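Local coordinates for GGDEF and EAL domain-containing protein (Vibrio cholerae O1 str. 2010EL-1786, PDB 6PWK), which probably acts as a c-di-GMP receptor that regulates large adhesins, and thereby cell adhesion and biofilm formation, at residues A52-E57 and R72-R77; K79-I84 and I117-D122; L159-S164 and G171-D176; S33-W38 and T150-L155. All coordinates share one frame; numbering follows the deposited sequence.

Interaction 1: A52-E57 and R72-R77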
loop_
_atom_site.group_PDB
_atom_site.type_symbol
_atom_site.label_atom_id
_atom_site.label_comp_id
_atom_site.label_asym_id
_atom_site.label_seq_id
_atom_site.Cartn_x
_atom_site.Cartn_y
_atom_site.Cartn_z
ATOM N N ALA A 52 -11.113 14.829 -2.157
ATOM C CA ALA A 52 -11.993 14.324 -1.106
ATOM C C ALA A 52 -11.261 13.216 -0.355
ATOM O O ALA A 52 -11.405 12.027 -0.641
ATOM C CB ALA A 52 -13.312 13.837 -1.699
ATOM N N GLU A 53 -10.453 13.628 0.625
ATOM C CA GLU A 53 -9.740 12.657 1.447
ATOM C C GLU A 53 -10.696 11.857 2.322
ATOM O O GLU A 53 -10.410 10.701 2.657
ATOM C CB GLU A 53 -8.689 13.370 2.302
ATOM C CG GLU A 53 -7.873 12.462 3.219
ATOM C CD GLU A 53 -6.798 11.673 2.488
ATOM O OE1 GLU A 53 -6.768 11.702 1.239
ATOM O OE2 GLU A 53 -5.973 11.026 3.168
ATOM N N PHE A 54 -11.839 12.442 2.689
ATOM C CA PHE A 54 -12.802 11.719 3.513
ATOM C C PHE A 54 -13.414 10.543 2.761
ATOM O O PHE A 54 -13.837 9.564 3.385
ATOM C CB PHE A 54 -13.891 12.671 4.012
ATOM C CG PHE A 54 -14.816 13.168 2.935
ATOM C CD1 PHE A 54 -14.435 14.201 2.095
ATOM C CD2 PHE A 54 -16.077 12.616 2.779
ATOM C CE1 PHE A 54 -15.287 14.666 1.112
ATOM C CE2 PHE A 54 -16.935 13.076 1.797
ATOM C CZ PHE A 54 -16.539 14.103 0.963
ATOM N N ILE A 55 -13.467 10.617 1.430
ATOM C CA ILE A 55 -13.897 9.465 0.647
ATOM C C ILE A 55 -12.824 8.383 0.669
ATOM O O ILE A 55 -13.130 7.185 0.686
ATOM C CB ILE A 55 -14.247 9.896 -0.790
ATOM C CG1 ILE A 55 -15.373 10.932 -0.772
ATOM C CG2 ILE A 55 -14.644 8.693 -1.630
ATOM C CD1 ILE A 55 -15.920 11.269 -2.142
ATOM N N LYS A 56 -11.552 8.788 0.678
ATOM C CA LYS A 56 -10.465 7.822 0.798
ATOM C C LYS A 56 -10.525 7.093 2.134
ATOM O O LYS A 56 -10.272 5.884 2.204
ATOM C CB LYS A 56 -9.119 8.527 0.628
ATOM C CG LYS A 56 -7.903 7.622 0.756
ATOM C CD LYS A 56 -6.615 8.425 0.629
ATOM C CE LYS A 56 -5.390 7.523 0.567
ATOM N NZ LYS A 56 -5.203 6.725 1.812
ATOM N N GLU A 57 -10.857 7.814 3.208
ATOM C CA GLU A 57 -11.006 7.174 4.509
ATOM C C GLU A 57 -12.225 6.263 4.551
ATOM O O GLU A 57 -12.244 5.287 5.310
ATOM C CB GLU A 57 -11.095 8.238 5.606
ATOM C CG GLU A 57 -9.767 8.911 5.918
ATOM C CD GLU A 57 -9.931 10.273 6.566
ATOM O OE1 GLU A 57 -11.084 10.713 6.760
ATOM O OE2 GLU A 57 -8.900 10.908 6.874
ATOM N N ARG A 72 -20.367 9.273 -6.064
ATOM C CA ARG A 72 -21.526 9.701 -6.840
ATOM C C ARG A 72 -22.246 10.861 -6.164
ATOM O O ARG A 72 -22.654 11.821 -6.829
ATOM C CB ARG A 72 -22.482 8.526 -7.043
ATOM C CG ARG A 72 -23.853 8.921 -7.569
ATOM C CD ARG A 72 -23.777 9.476 -8.980
ATOM N NE ARG A 72 -23.309 8.477 -9.933
ATOM C CZ ARG A 72 -24.088 7.552 -10.482
ATOM N NH1 ARG A 72 -25.374 7.494 -10.166
ATOM N NH2 ARG A 72 -23.578 6.682 -11.344
ATOM N N GLU A 73 -22.415 10.788 -4.841
ATOM C CA GLU A 73 -23.085 11.862 -4.115
ATOM C C GLU A 73 -22.335 13.178 -4.274
ATOM O O GLU A 73 -22.916 14.189 -4.683
ATOM C CB GLU A 73 -23.227 11.491 -2.638
ATOM C CG GLU A 73 -23.871 12.569 -1.769
ATOM C CD GLU A 73 -25.389 12.592 -1.862
ATOM O OE1 GLU A 73 -25.936 12.329 -2.954
ATOM O OE2 GLU A 73 -26.038 12.871 -0.831
ATOM N N LEU A 74 -21.035 13.181 -3.967
ATOM C CA LEU A 74 -20.237 14.389 -4.156
ATOM C C LEU A 74 -20.282 14.854 -5.605
ATOM O O LEU A 74 -20.369 16.057 -5.875
ATOM C CB LEU A 74 -18.796 14.143 -3.709
ATOM C CG LEU A 74 -17.778 15.252 -3.990
ATOM C CD1 LEU A 74 -18.249 16.589 -3.439
ATOM C CD2 LEU A 74 -16.423 14.886 -3.408
ATOM N N ALA A 75 -20.240 13.915 -6.552
ATOM C CA ALA A 75 -20.331 14.282 -7.961
ATOM C C ALA A 75 -21.694 14.880 -8.284
ATOM O O ALA A 75 -21.786 15.936 -8.921
ATOM C CB ALA A 75 -20.054 13.064 -8.841
ATOM N N ASP A 76 -22.770 14.216 -7.848
ATOM C CA ASP A 76 -24.112 14.741 -8.084
ATOM C C ASP A 76 -24.292 16.104 -7.429
ATOM O O ASP A 76 -24.846 17.028 -8.034
ATOM C CB ASP A 76 -25.168 13.762 -7.565
ATOM C CG ASP A 76 -25.279 12.516 -8.418
ATOM O OD1 ASP A 76 -24.810 12.538 -9.573
ATOM O OD2 ASP A 76 -25.845 11.512 -7.933
ATOM N N ARG A 77 -23.840 16.246 -6.181
ATOM C CA ARG A 77 -23.974 17.526 -5.496
ATOM C C ARG A 77 -23.125 18.601 -6.166
ATOM O O ARG A 77 -23.536 19.764 -6.253
ATOM C CB ARG A 77 -23.588 17.376 -4.025
ATOM C CG ARG A 77 -24.453 16.394 -3.254
ATOM C CD ARG A 77 -25.851 16.934 -3.024
ATOM N NE ARG A 77 -26.633 16.048 -2.167
ATOM C CZ ARG A 77 -27.880 16.294 -1.783
ATOM N NH1 ARG A 77 -28.491 17.402 -2.181
ATOM N NH2 ARG A 77 -28.517 15.432 -1.003
#
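Leu74 meets Ala52, Phe54 and Ile55 through its CD2 methyl, within the GGDEF domain. The helical run 53-80 doubles back here: the CA atoms of Ala52 and Leu74 are only 8.8 Å apart, far closer than a straight helix of that length would allow. With CG anti to the backbone N (chi1 173°), the leucine fork is carried toward residues 52-57. Leu74 CD2 lies 3.7 Å from Ala52 CB, where a small residue at the N-cap position lets 52-57 and 72-77 approach. The side chains of Ile55 and Leu74 pass each other at a slant, with Ile55 CD1 3.9 Å from Leu74 CD2. Phe54 adds a looser contact, CZ to Leu74 CD2 at 4.4 Å, the methyl meeting the ring obliquely. Ile55 CG1 lies over one face of that ring, offset toward its rim. On the same turn as Leu74, Arg77 NE forms a salt bridge to Glu73 OE2, which lies in the guanidinium plane; its hydrogen bond, at 3.5 Å, is weak.

Interaction 2: K79-I84 and I117-D122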
loop_
_atom_site.group_PDB
_atom_site.type_symbol
_atom_site.label_atom_id
_atom_site.label_comp_id
_atom_site.label_asym_id
_atom_site.label_seq_id
_atom_site.Cartn_x
_atom_site.Cartn_y
_atom_site.Cartn_z
ATOM N N LYS A 79 -22.075 18.756 -9.423
ATOM C CA LYS A 79 -22.430 19.111 -10.794
ATOM C C LYS A 79 -23.777 19.821 -10.866
ATOM O O LYS A 79 -23.939 20.761 -11.652
ATOM C CB LYS A 79 -22.417 17.863 -11.682
ATOM C CG LYS A 79 -23.501 16.840 -11.392
ATOM C CD LYS A 79 -23.120 15.479 -11.949
ATOM C CE LYS A 79 -24.297 14.523 -11.931
ATOM N NZ LYS A 79 -23.871 13.125 -12.218
ATOM N N ASN A 80 -24.751 19.404 -10.052
ATOM C CA ASN A 80 -26.053 20.062 -10.084
ATOM C C ASN A 80 -25.975 21.476 -9.526
ATOM O O ASN A 80 -26.803 22.326 -9.875
ATOM C CB ASN A 80 -27.083 19.232 -9.320
ATOM C CG ASN A 80 -28.216 18.757 -10.211
ATOM O OD1 ASN A 80 -28.059 17.811 -10.983
ATOM N ND2 ASN A 80 -29.364 19.419 -10.113
ATOM N N SER A 81 -24.998 21.744 -8.670
ATOM C CA SER A 81 -24.693 23.101 -8.247
ATOM C C SER A 81 -23.649 23.707 -9.177
ATOM O O SER A 81 -22.998 23.008 -9.959
ATOM C CB SER A 81 -24.185 23.119 -6.805
ATOM O OG SER A 81 -25.064 22.420 -5.941
ATOM N N ILE A 82 -23.505 25.029 -9.090
ATOM C CA ILE A 82 -22.394 25.742 -9.714
ATOM C C ILE A 82 -22.400 25.521 -11.224
ATOM O O ILE A 82 -21.412 25.054 -11.802
ATOM C CB ILE A 82 -21.058 25.303 -9.080
ATOM C CG1 ILE A 82 -21.197 25.218 -7.557
ATOM C CG2 ILE A 82 -19.950 26.284 -9.408
ATOM C CD1 ILE A 82 -20.249 24.241 -6.918
ATOM N N THR A 83 -23.512 25.861 -11.874
ATOM C CA THR A 83 -23.678 25.669 -13.312
ATOM C C THR A 83 -23.408 26.983 -14.032
ATOM O O THR A 83 -24.151 27.952 -13.857
ATOM C CB THR A 83 -25.080 25.154 -13.645
ATOM O OG1 THR A 83 -26.046 26.175 -13.361
ATOM C CG2 THR A 83 -25.404 23.915 -12.824
ATOM N N ILE A 84 -22.333 27.015 -14.823
ATOM C CA ILE A 84 -21.958 28.168 -15.633
ATOM C C ILE A 84 -21.570 27.657 -17.019
ATOM O O ILE A 84 -21.447 26.453 -17.247
ATOM C CB ILE A 84 -20.809 28.986 -14.977
ATOM C CG1 ILE A 84 -21.134 29.289 -13.512
ATOM C CG2 ILE A 84 -20.563 30.315 -15.691
ATOM C CD1 ILE A 84 -20.181 30.270 -12.855
ATOM N N ILE A 117 -17.085 24.759 -1.800
ATOM C CA ILE A 117 -16.844 24.280 -0.441
ATOM C C ILE A 117 -18.146 24.213 0.347
ATOM O O ILE A 117 -18.438 23.209 1.007
ATOM C CB ILE A 117 -15.804 25.173 0.256
ATOM C CG1 ILE A 117 -14.483 25.128 -0.509
ATOM C CG2 ILE A 117 -15.610 24.738 1.700
ATOM C CD1 ILE A 117 -13.635 26.353 -0.314
ATOM N N THR A 118 -18.948 25.282 0.294
ATOM C CA THR A 118 -20.244 25.266 0.964
ATOM C C THR A 118 -21.138 24.163 0.408
ATOM O O THR A 118 -22.008 23.646 1.120
ATOM C CB THR A 118 -20.923 26.631 0.829
ATOM O OG1 THR A 118 -20.026 27.657 1.273
ATOM C CG2 THR A 118 -22.194 26.691 1.666
ATOM N N CYS A 119 -20.925 23.778 -0.850
ATOM C CA CYS A 119 -21.667 22.679 -1.453
ATOM C C CYS A 119 -21.243 21.316 -0.919
ATOM O O CYS A 119 -21.954 20.334 -1.154
ATOM C CB CYS A 119 -21.504 22.721 -2.975
ATOM S SG CYS A 119 -22.465 21.503 -3.898
ATOM N N VAL A 120 -20.118 21.221 -0.211
ATOM C CA VAL A 120 -19.655 19.954 0.347
ATOM C C VAL A 120 -19.812 19.897 1.859
ATOM O O VAL A 120 -19.425 18.893 2.477
ATOM C CB VAL A 120 -18.197 19.661 -0.058
ATOM C CG1 VAL A 120 -17.898 18.168 0.016
ATOM C CG2 VAL A 120 -17.927 20.155 -1.460
ATOM N N ASP A 121 -20.375 20.932 2.480
ATOM C CA ASP A 121 -20.620 20.892 3.916
ATOM C C ASP A 121 -21.977 20.291 4.256
ATOM O O ASP A 121 -22.107 19.580 5.255
ATOM C CB ASP A 121 -20.511 22.301 4.510
ATOM C CG ASP A 121 -19.078 22.778 4.620
ATOM O OD1 ASP A 121 -18.157 21.957 4.420
ATOM O OD2 ASP A 121 -18.871 23.975 4.910
ATOM N N ASP A 122 -22.999 20.567 3.445
ATOM C CA ASP A 122 -24.314 19.989 3.696
ATOM C C ASP A 122 -24.377 18.515 3.318
ATOM O O ASP A 122 -25.280 17.808 3.779
ATOM C CB ASP A 122 -25.393 20.753 2.927
ATOM C CG ASP A 122 -25.523 22.198 3.376
ATOM O OD1 ASP A 122 -25.262 22.486 4.560
ATOM O OD2 ASP A 122 -25.897 23.043 2.532
#
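Ser81 and Cys119 bring their backbones together with CA atoms 7.4 Å apart, where the chain leaves helix 53-80 and lies against the C-terminal part of helix 106-118. Both helices belong to the alpha/beta fold of the GGDEF domain, and this is a contact at its surface. Cys119 SG stands anti to the backbone N (chi1 -175°), which sends the sulfur toward the serine. Cys119 SG rests 3.4 Å from Ser81 OG and 3.7 Å from Ser81 CB, a van der Waals meeting rather than a hydrogen bond. The serine hydroxyl has a polar partner of its own in the carbonyl O of Arg77, one turn back, consistent with finishing the last helical turn, while a soft, polarisable thiol covers its flank. Ser81 already leaves the helix; Ile82, with positive phi and psi (60° and 57°), continues the turn. Its side chain packs on Val112, Ser115 and Ile116 of helix 106-118, a largely aliphatic patch that suits isoleucine, while Ile82 CD1 reaches Cys119 CB at 4.4 Å.

Interaction 3: L159-S164 and G171-D176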
loop_
_atom_site.group_PDB
_atom_site.type_symbol
_atom_site.label_atom_id
_atom_site.label_comp_id
_atom_site.label_asym_id
_atom_site.label_seq_id
_atom_site.Cartn_x
_atom_site.Cartn_y
_atom_site.Cartn_z
ATOM N N LEU A 159 -3.005 23.008 -4.347
ATOM C CA LEU A 159 -3.652 22.042 -3.466
ATOM C C LEU A 159 -2.809 21.788 -2.223
ATOM O O LEU A 159 -3.346 21.642 -1.119
ATOM C CB LEU A 159 -3.910 20.739 -4.223
ATOM C CG LEU A 159 -4.703 19.660 -3.485
ATOM C CD1 LEU A 159 -6.049 20.207 -3.043
ATOM C CD2 LEU A 159 -4.883 18.436 -4.368
ATOM N N ALA A 160 -1.485 21.734 -2.383
ATOM C CA ALA A 160 -0.608 21.586 -1.227
ATOM C C ALA A 160 -0.687 22.809 -0.322
ATOM O O ALA A 160 -0.589 22.691 0.906
ATOM C CB ALA A 160 0.830 21.350 -1.687
ATOM N N LYS A 161 -0.862 23.992 -0.913
ATOM C CA LYS A 161 -1.036 25.205 -0.122
ATOM C C LYS A 161 -2.300 25.130 0.727
ATOM O O LYS A 161 -2.302 25.545 1.892
ATOM C CB LYS A 161 -1.074 26.420 -1.047
ATOM C CG LYS A 161 -1.151 27.766 -0.349
ATOM C CD LYS A 161 -1.208 28.892 -1.371
ATOM C CE LYS A 161 -1.130 30.259 -0.710
ATOM N NZ LYS A 161 -1.152 31.354 -1.719
ATOM N N ALA A 162 -3.383 24.589 0.162
ATOM C CA ALA A 162 -4.636 24.490 0.904
ATOM C C ALA A 162 -4.530 23.482 2.041
ATOM O O ALA A 162 -5.081 23.702 3.126
ATOM C CB ALA A 162 -5.775 24.116 -0.044
ATOM N N LYS A 163 -3.827 22.368 1.812
ATOM C CA LYS A 163 -3.684 21.353 2.852
ATOM C C LYS A 163 -2.798 21.841 3.987
ATOM O O LYS A 163 -3.097 21.600 5.162
ATOM C CB LYS A 163 -3.117 20.064 2.260
ATOM C CG LYS A 163 -4.119 19.244 1.486
ATOM C CD LYS A 163 -3.541 17.905 1.086
ATOM C CE LYS A 163 -4.621 16.983 0.559
ATOM N NZ LYS A 163 -4.041 15.708 0.062
ATOM N N SER A 164 -1.698 22.520 3.659
ATOM C CA SER A 164 -0.751 22.958 4.676
ATOM C C SER A 164 -1.264 24.131 5.503
ATOM O O SER A 164 -0.663 24.444 6.536
ATOM C CB SER A 164 0.584 23.315 4.018
ATOM O OG SER A 164 0.394 24.170 2.905
ATOM N N GLY A 171 -6.689 27.073 -1.520
ATOM C CA GLY A 171 -5.381 27.569 -1.894
ATOM C C GLY A 171 -5.421 28.202 -3.272
ATOM O O GLY A 171 -5.788 27.553 -4.252
ATOM N N PHE A 172 -5.043 29.475 -3.335
ATOM C CA PHE A 172 -5.091 30.260 -4.564
ATOM C C PHE A 172 -3.677 30.604 -5.010
ATOM O O PHE A 172 -2.901 31.177 -4.239
ATOM C CB PHE A 172 -5.907 31.539 -4.364
ATOM C CG PHE A 172 -6.195 32.290 -5.641
ATOM C CD1 PHE A 172 -5.241 33.122 -6.210
ATOM C CD2 PHE A 172 -7.428 32.176 -6.262
ATOM C CE1 PHE A 172 -5.509 33.808 -7.379
ATOM C CE2 PHE A 172 -7.700 32.861 -7.429
ATOM C CZ PHE A 172 -6.740 33.679 -7.988
ATOM N N ILE A 173 -3.352 30.257 -6.253
ATOM C CA ILE A 173 -2.113 30.662 -6.903
ATOM C C ILE A 173 -2.465 31.185 -8.287
ATOM O O ILE A 173 -3.214 30.537 -9.023
ATOM C CB ILE A 173 -1.106 29.500 -7.013
ATOM C CG1 ILE A 173 -0.759 28.943 -5.632
ATOM C CG2 ILE A 173 0.158 29.950 -7.726
ATOM C CD1 ILE A 173 0.283 27.841 -5.668
ATOM N N SER A 174 -1.938 32.350 -8.642
ATOM C CA SER A 174 -2.145 32.890 -9.977
ATOM C C SER A 174 -1.020 32.428 -10.894
ATOM O O SER A 174 0.127 32.281 -10.467
ATOM C CB SER A 174 -2.211 34.416 -9.943
ATOM O OG SER A 174 -2.401 34.943 -11.244
ATOM N N SER A 175 -1.360 32.192 -12.165
ATOM C CA SER A 175 -0.384 31.644 -13.105
ATOM C C SER A 175 0.794 32.583 -13.333
ATOM O O SER A 175 1.845 32.139 -13.810
ATOM C CB SER A 175 -1.052 31.327 -14.443
ATOM O OG SER A 175 -1.003 32.445 -15.313
ATOM N N ASP A 176 0.647 33.863 -13.003
ATOM C CA ASP A 176 1.710 34.843 -13.168
ATOM C C ASP A 176 2.604 34.957 -11.940
ATOM O O ASP A 176 3.458 35.850 -11.893
ATOM C CB ASP A 176 1.111 36.214 -13.509
ATOM C CG ASP A 176 0.039 36.653 -12.520
ATOM O OD1 ASP A 176 -0.024 36.085 -11.410
ATOM O OD2 ASP A 176 -0.746 37.565 -12.855
#
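A beta-alpha-beta crossover, strand 136-142 to helix 148-164 to strand 171-174, is closed where the last turns of its helix lie over its second strand. The axes run roughly antiparallel, at 147°, with a closest approach of 6.7 Å. Gly171, having no side chain, lets the strand come in so far that its CA is 4.2 Å from the CA of Ala162, itself small enough to fit; Ala162 CB lies 3.4 Å from Gly171 N. Lys161, fully extended, runs alongside the strand and carries NZ to the carbonyl O of Phe172, 3.1 Å away. The ammonium nitrogen meets that oxygen at a C=O...N angle of 154° and is tilted 24° from the carbonyl plane. Lys161 CD passes Ile173 CG1 at 4.3 Å, which puts the aliphatic stem to use as well as the charge. The strand's own backbone bonds go to strand 136-142, through Val139 among others. Since the ammonium of Lys179 lies close to that of Lys161, the bond to a carbonyl dipole probably eases the placing of Lys161 NZ there while binding helix to sheet edge.

Interaction 4: S33-W38 and T150-L155. With C2E (9,9'-[(2R,3R,3aS,5S,7aR,9R,10R,10aS,12S,14aR)-3,5,10,12-tetrahydroxy-5,12-dioxidooctahydro-2H,7H-difuro[3,2-d:3',2'-j][1,3,7,9,2,8]tetraoxadiphosphacyclododecine-2,9-diyl]bis(2-amino-1,9-dihydro-6H-purin-6-one)), chain D.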
loop_
_atom_site.group_PDB
_atom_site.type_symbol
_atom_site.label_atom_id
_atom_site.label_comp_id
_atom_site.label_asym_id
_atom_site.label_seq_id
_atom_site.Cartn_x
_atom_site.Cartn_y
_atom_site.Cartn_z
ATOM N N SER A 33 -8.712 16.637 -22.554
ATOM C CA SER A 33 -9.246 17.117 -23.826
ATOM C C SER A 33 -9.902 18.483 -23.666
ATOM O O SER A 33 -9.629 19.408 -24.439
ATOM C CB SER A 33 -10.240 16.105 -24.396
ATOM O OG SER A 33 -10.976 16.667 -25.466
ATOM N N GLN A 34 -10.776 18.626 -22.667
ATOM C CA GLN A 34 -11.402 19.921 -22.412
ATOM C C GLN A 34 -10.373 20.969 -22.014
ATOM O O GLN A 34 -10.527 22.150 -22.346
ATOM C CB GLN A 34 -12.462 19.786 -21.321
ATOM C CG GLN A 34 -13.593 18.831 -21.656
ATOM C CD GLN A 34 -14.453 19.318 -22.803
ATOM O OE1 GLN A 34 -14.164 19.048 -23.970
ATOM N NE2 GLN A 34 -15.520 20.037 -22.478
ATOM N N LEU A 35 -9.321 20.559 -21.304
ATOM C CA LEU A 35 -8.292 21.506 -20.888
ATOM C C LEU A 35 -7.470 21.985 -22.077
ATOM O O LEU A 35 -7.173 23.180 -22.193
ATOM C CB LEU A 35 -7.386 20.867 -19.836
ATOM C CG LEU A 35 -6.385 21.763 -19.106
ATOM C CD1 LEU A 35 -7.109 22.740 -18.195
ATOM C CD2 LEU A 35 -5.396 20.919 -18.317
ATOM N N SER A 36 -7.092 21.067 -22.972
ATOM C CA SER A 36 -6.252 21.438 -24.104
ATOM C C SER A 36 -6.997 22.324 -25.096
ATOM O O SER A 36 -6.389 23.201 -25.719
ATOM C CB SER A 36 -5.727 20.182 -24.799
ATOM O OG SER A 36 -4.727 20.503 -25.749
ATOM N N GLY A 37 -8.304 22.114 -25.256
ATOM C CA GLY A 37 -9.071 22.961 -26.156
ATOM C C GLY A 37 -9.299 24.350 -25.592
ATOM O O GLY A 37 -9.297 25.338 -26.333
ATOM N N TRP A 38 -9.498 24.446 -24.276
ATOM C CA TRP A 38 -9.673 25.748 -23.641
ATOM C C TRP A 38 -8.394 26.574 -23.709
ATOM O O TRP A 38 -8.446 27.798 -23.875
ATOM C CB TRP A 38 -10.122 25.559 -22.192
ATOM C CG TRP A 38 -9.959 26.774 -21.331
ATOM C CD1 TRP A 38 -10.662 27.941 -21.417
ATOM C CD2 TRP A 38 -9.044 26.936 -20.240
ATOM N NE1 TRP A 38 -10.235 28.822 -20.452
ATOM C CE2 TRP A 38 -9.243 28.228 -19.717
ATOM C CE3 TRP A 38 -8.074 26.114 -19.658
ATOM C CZ2 TRP A 38 -8.508 28.718 -18.639
ATOM C CZ3 TRP A 38 -7.346 26.602 -18.589
ATOM C CH2 TRP A 38 -7.566 27.892 -18.091
ATOM N N THR A 150 2.125 22.736 -17.074
ATOM C CA THR A 150 2.321 23.865 -16.169
ATOM C C THR A 150 1.109 24.062 -15.266
ATOM O O THR A 150 1.247 24.211 -14.047
ATOM C CB THR A 150 2.609 25.137 -16.972
ATOM O OG1 THR A 150 3.915 25.055 -17.555
ATOM C CG2 THR A 150 2.526 26.370 -16.081
ATOM N N LEU A 151 -0.092 24.066 -15.850
ATOM C CA LEU A 151 -1.292 24.283 -15.049
ATOM C C LEU A 151 -1.522 23.141 -14.066
ATOM O O LEU A 151 -1.991 23.368 -12.945
ATOM C CB LEU A 151 -2.509 24.466 -15.953
ATOM C CG LEU A 151 -2.665 25.837 -16.613
ATOM C CD1 LEU A 151 -4.096 26.037 -17.094
ATOM C CD2 LEU A 151 -2.257 26.948 -15.656
ATOM N N LEU A 152 -1.205 21.908 -14.468
ATOM C CA LEU A 152 -1.342 20.784 -13.547
ATOM C C LEU A 152 -0.366 20.905 -12.384
ATOM O O LEU A 152 -0.704 20.562 -11.246
ATOM C CB LEU A 152 -1.138 19.462 -14.290
ATOM C CG LEU A 152 -2.183 19.110 -15.352
ATOM C CD1 LEU A 152 -1.830 17.800 -16.046
ATOM C CD2 LEU A 152 -3.573 19.038 -14.741
ATOM N N SER A 153 0.847 21.392 -12.650
ATOM C CA SER A 153 1.799 21.634 -11.568
ATOM C C SER A 153 1.320 22.754 -10.653
ATOM O O SER A 153 1.397 22.635 -9.424
ATOM C CB SER A 153 3.175 21.962 -12.147
ATOM O OG SER A 153 3.727 20.841 -12.814
ATOM N N LEU A 154 0.829 23.851 -11.234
ATOM C CA LEU A 154 0.250 24.921 -10.431
ATOM C C LEU A 154 -0.939 24.417 -9.625
ATOM O O LEU A 154 -1.114 24.790 -8.459
ATOM C CB LEU A 154 -0.174 26.080 -11.332
ATOM C CG LEU A 154 0.920 27.015 -11.843
ATOM C CD1 LEU A 154 0.493 27.665 -13.144
ATOM C CD2 LEU A 154 1.226 28.072 -10.797
ATOM N N LEU A 155 -1.771 23.574 -10.239
ATOM C CA LEU A 155 -2.921 23.012 -9.542
ATOM C C LEU A 155 -2.481 22.146 -8.370
ATOM O O LEU A 155 -3.127 22.136 -7.315
ATOM C CB LEU A 155 -3.764 22.208 -10.533
ATOM C CG LEU A 155 -5.290 22.194 -10.448
ATOM C CD1 LEU A 155 -5.836 23.534 -10.003
ATOM C CD2 LEU A 155 -5.872 21.814 -11.800
HETATM P P1 C2E D . 4.794 14.783 -11.466
HETATM O O2P C2E D . 4.211 13.736 -10.550
HETATM O O1P C2E D . 6.247 14.815 -11.100
HETATM O "O5'" C2E D . 4.839 14.347 -13.038
HETATM C "C5'" C2E D . 5.771 14.937 -13.887
HETATM C "C4'" C2E D . 5.457 14.263 -15.243
HETATM O "O4'" C2E D . 5.629 12.976 -15.126
HETATM C "C3'" C2E D . 3.926 14.355 -15.400
HETATM O "O3'" C2E D . 3.541 15.493 -16.011
HETATM C "C2'" C2E D . 3.558 13.114 -16.238
HETATM O "O2'" C2E D . 3.469 13.471 -17.683
HETATM C "C1'" C2E D . 4.569 12.291 -16.128
HETATM N N9 C2E D . 4.174 10.970 -15.705
HETATM C C8 C2E D . 4.012 11.324 -14.405
HETATM N N7 C2E D . 3.613 10.204 -13.753
HETATM C C5 C2E D . 3.539 9.192 -14.623
HETATM C C6 C2E D . 3.155 7.696 -14.515
HETATM O O6 C2E D . 2.835 7.207 -13.483
HETATM N N1 C2E D . 3.177 6.840 -15.672
HETATM C C2 C2E D . 3.558 7.375 -16.961
HETATM N N2 C2E D . 3.614 6.603 -18.199
HETATM N N3 C2E D . 3.914 8.784 -17.034
HETATM C C4 C2E D . 3.897 9.677 -15.837
HETATM P P11 C2E D . 1.895 15.732 -15.916
HETATM O O21 C2E D . 0.970 14.560 -16.162
HETATM O O11 C2E D . 1.560 16.686 -17.028
HETATM O O5A C2E D . 1.694 16.608 -14.524
HETATM C C5A C2E D . 2.820 17.304 -14.060
HETATM C C4A C2E D . 2.565 17.716 -12.667
HETATM O O4A C2E D . 1.314 18.073 -12.509
HETATM C C3A C2E D . 2.820 16.390 -11.667
HETATM O O3A C2E D . 4.248 16.324 -11.208
HETATM C C2A C2E D . 2.098 16.558 -10.701
HETATM O O2A C2E D . 2.828 17.398 -9.686
HETATM C C1A C2E D . 0.800 17.334 -11.291
HETATM N N91 C2E D . -0.176 16.507 -11.603
HETATM C C81 C2E D . -0.413 15.876 -12.766
HETATM N N71 C2E D . -1.537 15.160 -12.593
HETATM C C51 C2E D . -1.973 15.357 -11.350
HETATM C C61 C2E D . -3.181 14.818 -10.590
HETATM O O61 C2E D . -3.911 14.082 -11.150
HETATM N N11 C2E D . -3.443 15.184 -9.229
HETATM C C21 C2E D . -2.547 16.083 -8.552
HETATM N N21 C2E D . -2.795 16.465 -7.168
HETATM N N31 C2E D . -1.390 16.595 -9.291
HETATM C C41 C2E D . -1.125 16.206 -10.715
#
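Leu155 N donates to the carbonyl O of Leu151 over 2.7 Å, the ordinary helical bond that sets the turn from which Leu151 reaches across to Trp38. The Leu151 CD1 methyl comes to the edge of the indole, near its plane, 3.6 Å from Trp38 CZ3, and the two side chains cross at about a right angle. Trp38 suits the place because its benzo ring packs among Leu151, Ile100 and Pro102 while NE1 bonds to the carbonyl of Ile44. Beside it, Leu35 CD2 touches Leu152 CD2 at 4.4 Å. Helices 28-41 and 148-164 pack against each other over the central sheet of the GGDEF domain, with Val47 and Ile100 beneath Leu35. Leu152 also faces the bound c-di-GMP: CG anti to the carbonyl carbon (chi1 -65°) places Leu152 CD1 3.7 Å from the phosphate oxygen O11, and CB lies 3.3 Å from the ribose oxygen O4A. Asp68 of the second subunit hydrogen-bonds the same ligand. Ser153 OG, whose hydrogen-bond partner is the carbonyl of Thr149, packs 3.3 Å from ligand C4A.

From the N terminus, helix 28-41 supplies 33-38, whose partner in interaction 4 comes more than a hundred residues later. Inside that long loop, interaction 1 closes first, folding the helical run 53-80 back on itself, and interaction 2 then ties the end of the same run to the end of helix 106-118. The two are in series but touch, Leu74 CD1 resting 3.8 Å from Val120 CG1. Residues 150-155 close interaction 4, and helix 148-164 continues into interaction 3, a short local closure that ties the helix to edge strand 171-174. Interactions 3 and 4 meet through Leu154 and Ile173. Interactions 1 and 2 nest inside interaction 4, interaction 3 follows in series, and none crosses.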